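PDB 5U47: penicillin binding protein 2X from Streptococcus thermophilus, which probably acts as a transpeptidase that cross-links peptidoglycan strands of the septal cell wall and is the kind of enzyme that beta-lactams inactivate. Local coordinates for residues 157-162 against 168-173. The protein carries 1 engineered substitution. Residues are numbered along the deposited sequence; the frame is centred on the assembly and turned at random.
Sequences AEPIEN and YSLIGQ
Glu158 and Ile171 face each other as an antiparallel hydrogen-bonded pair, and Ile160 and Ser169 form the next one. Four backbone bonds result. The shortest runs from Ile160 N to Ser169 O at 2.8 Å and is almost straight. The longest, Ser169 N to Ile160 O, measures 3.2 Å. Between these two hydrogen-bonded pairs lies the non-hydrogen-bonded pair Pro159 and Leu170. Proline has no N-H to give, and at this position none is needed for the ladder.

Two carbonyls take a second bond. Ile171 O accepts Glu158 N and also Gln173 NE2, the latter at 3.0 Å. The two donors come from opposite faces of the carbonyl plane. The bend of Gln173 at chi2 (-63°) folds its amide back to this oxygen. Ile160 O accepts a water at 2.7 Å, and the same water is hydrogen-bonded to Ser169 OG.

Strands 157-161 and 168-172 make a two-stranded beta hairpin in the dimerisation domain of the penicillin-binding protein. On one side Leu170 packs against Thr140 and Arg142 of strand 134-143. Arg32 also touches Leu170, as well as Ala157.

The apolar contacts split between the two faces. On the Leu170 side, Glu161 CB sits over one face of the Tyr168 ring, 4.1 Å from the centroid, in a CH-pi contact. The extended Glu161 chain carries its carboxylate out toward Tyr168 OH, with its plane within 6° of the ring plane. Leu170 CD2 reaches Pro159 CB at 4.3 Å. On the other face, Ile171 CD1 meets Ile160 CB at 3.7 Å, the two side chains crossing at about a right angle. Glu158 CG touches Gln173 CG at 3.6 Å, while the Glu158 carboxylate turns away to a salt bridge with Arg156.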
loop_
_atom_site.group_PDB
_atom_site.type_symbol
_atom_site.label_atom_id
_atom_site.label_comp_id
_atom_site.label_asym_id
_atom_site.label_seq_id
_atom_site.Cartn_x
_atom_site.Cartn_y
_atom_site.Cartn_z
ATOM N N ALA A 157 14.090 -5.502 -2.581
ATOM C CA ALA A 157 14.401 -6.838 -3.093
ATOM C C ALA A 157 15.928 -6.896 -2.946
ATOM O O ALA A 157 16.629 -5.930 -3.292
ATOM C CB ALA A 157 13.987 -6.988 -4.533
ATOM N N GLU A 158 16.437 -7.989 -2.388
ATOM C CA GLU A 158 17.860 -8.120 -2.098
ATOM C C GLU A 158 18.403 -9.396 -2.728
ATOM O O GLU A 158 17.656 -10.344 -2.912
ATOM C CB GLU A 158 18.069 -8.212 -0.581
ATOM C CG GLU A 158 17.492 -7.072 0.262
ATOM C CD GLU A 158 18.210 -5.746 0.061
ATOM O OE1 GLU A 158 19.245 -5.711 -0.648
ATOM O OE2 GLU A 158 17.731 -4.726 0.608
ATOM N N PRO A 159 19.715 -9.429 -3.030
ATOM C CA PRO A 159 20.289 -10.644 -3.600
ATOM C C PRO A 159 20.451 -11.712 -2.528
ATOM O O PRO A 159 21.061 -11.457 -1.499
ATOM C CB PRO A 159 21.643 -10.184 -4.141
ATOM C CG PRO A 159 22.000 -8.985 -3.344
ATOM C CD PRO A 159 20.725 -8.382 -2.813
ATOM N N ILE A 160 19.883 -12.889 -2.772
ATOM C CA ILE A 160 19.935 -14.002 -1.825
ATOM C C ILE A 160 20.646 -15.188 -2.480
ATOM O O ILE A 160 20.326 -15.558 -3.623
ATOM C CB ILE A 160 18.509 -14.395 -1.379
ATOM C CG1 ILE A 160 17.806 -13.210 -0.691
ATOM C CG2 ILE A 160 18.529 -15.597 -0.458
ATOM C CD1 ILE A 160 18.451 -12.723 0.595
ATOM N N GLU A 161 21.598 -15.779 -1.756
ATOM C CA GLU A 161 22.364 -16.912 -2.264
ATOM C C GLU A 161 21.613 -18.228 -2.061
ATOM O O GLU A 161 21.208 -18.560 -0.944
ATOM C CB GLU A 161 23.733 -17.038 -1.560
ATOM C CG GLU A 161 24.632 -18.102 -2.203
ATOM C CD GLU A 161 25.856 -18.514 -1.386
ATOM O OE1 GLU A 161 26.056 -18.030 -0.249
ATOM O OE2 GLU A 161 26.624 -19.358 -1.902
ATOM N N ASN A 162 21.451 -18.981 -3.144
ATOM C CA ASN A 162 20.852 -20.311 -3.070
ATOM C C ASN A 162 21.979 -21.251 -2.595
ATOM O O ASN A 162 22.950 -21.488 -3.316
ATOM C CB ASN A 162 20.293 -20.714 -4.441
ATOM C CG ASN A 162 19.586 -22.062 -4.425
ATOM O OD1 ASN A 162 20.041 -23.015 -3.797
ATOM N ND2 ASN A 162 18.483 -22.153 -5.155
ATOM N N TYR A 168 22.609 -16.722 -7.317
ATOM C CA TYR A 168 21.968 -15.579 -6.675
ATOM C C TYR A 168 20.727 -15.199 -7.412
ATOM O O TYR A 168 20.658 -15.347 -8.617
ATOM C CB TYR A 168 22.892 -14.363 -6.630
ATOM C CG TYR A 168 23.953 -14.495 -5.587
ATOM C CD1 TYR A 168 25.089 -15.254 -5.825
ATOM C CD2 TYR A 168 23.813 -13.879 -4.345
ATOM C CE1 TYR A 168 26.072 -15.386 -4.856
ATOM C CE2 TYR A 168 24.797 -14.004 -3.367
ATOM C CZ TYR A 168 25.918 -14.757 -3.636
ATOM O OH TYR A 168 26.886 -14.886 -2.687
ATOM N N SER A 169 19.747 -14.722 -6.664
ATOM C CA SER A 169 18.519 -14.209 -7.241
ATOM C C SER A 169 18.010 -13.093 -6.331
ATOM O O SER A 169 18.312 -13.060 -5.138
ATOM C CB SER A 169 17.467 -15.315 -7.374
ATOM O OG SER A 169 16.996 -15.708 -6.101
ATOM N N LEU A 170 17.256 -12.170 -6.902
ATOM C CA LEU A 170 16.673 -11.105 -6.119
ATOM C C LEU A 170 15.387 -11.614 -5.498
ATOM O O LEU A 170 14.548 -12.172 -6.204
ATOM C CB LEU A 170 16.348 -9.915 -7.012
ATOM C CG LEU A 170 17.526 -9.158 -7.593
ATOM C CD1 LEU A 170 16.970 -8.033 -8.456
ATOM C CD2 LEU A 170 18.412 -8.618 -6.480
ATOM N N ILE A 171 15.237 -11.408 -4.194
ATOM C CA ILE A 171 14.019 -11.792 -3.460
ATOM C C ILE A 171 13.493 -10.606 -2.659
ATOM O O ILE A 171 14.233 -9.999 -1.866
ATOM C CB ILE A 171 14.271 -12.959 -2.502
ATOM C CG1 ILE A 171 14.813 -14.159 -3.293
ATOM C CG2 ILE A 171 12.997 -13.323 -1.728
ATOM C CD1 ILE A 171 15.076 -15.391 -2.465
ATOM N N GLY A 172 12.211 -10.291 -2.864
ATOM C CA GLY A 172 11.562 -9.197 -2.146
ATOM C C GLY A 172 11.534 -9.491 -0.654
ATOM O O GLY A 172 11.065 -10.554 -0.247
ATOM N N GLN A 173 12.053 -8.557 0.144
ATOM C CA GLN A 173 12.157 -8.706 1.607
ATOM C C GLN A 173 11.126 -7.896 2.383
ATOM O O GLN A 173 10.727 -8.278 3.468
ATOM C CB GLN A 173 13.550 -8.258 2.082
ATOM C CG GLN A 173 14.698 -9.007 1.427
ATOM C CD GLN A 173 14.694 -10.484 1.745
ATOM O OE1 GLN A 173 14.509 -10.875 2.891
ATOM N NE2 GLN A 173 14.926 -11.312 0.736
HETATM O O HOH W 1 18.612 -17.238 -4.806
#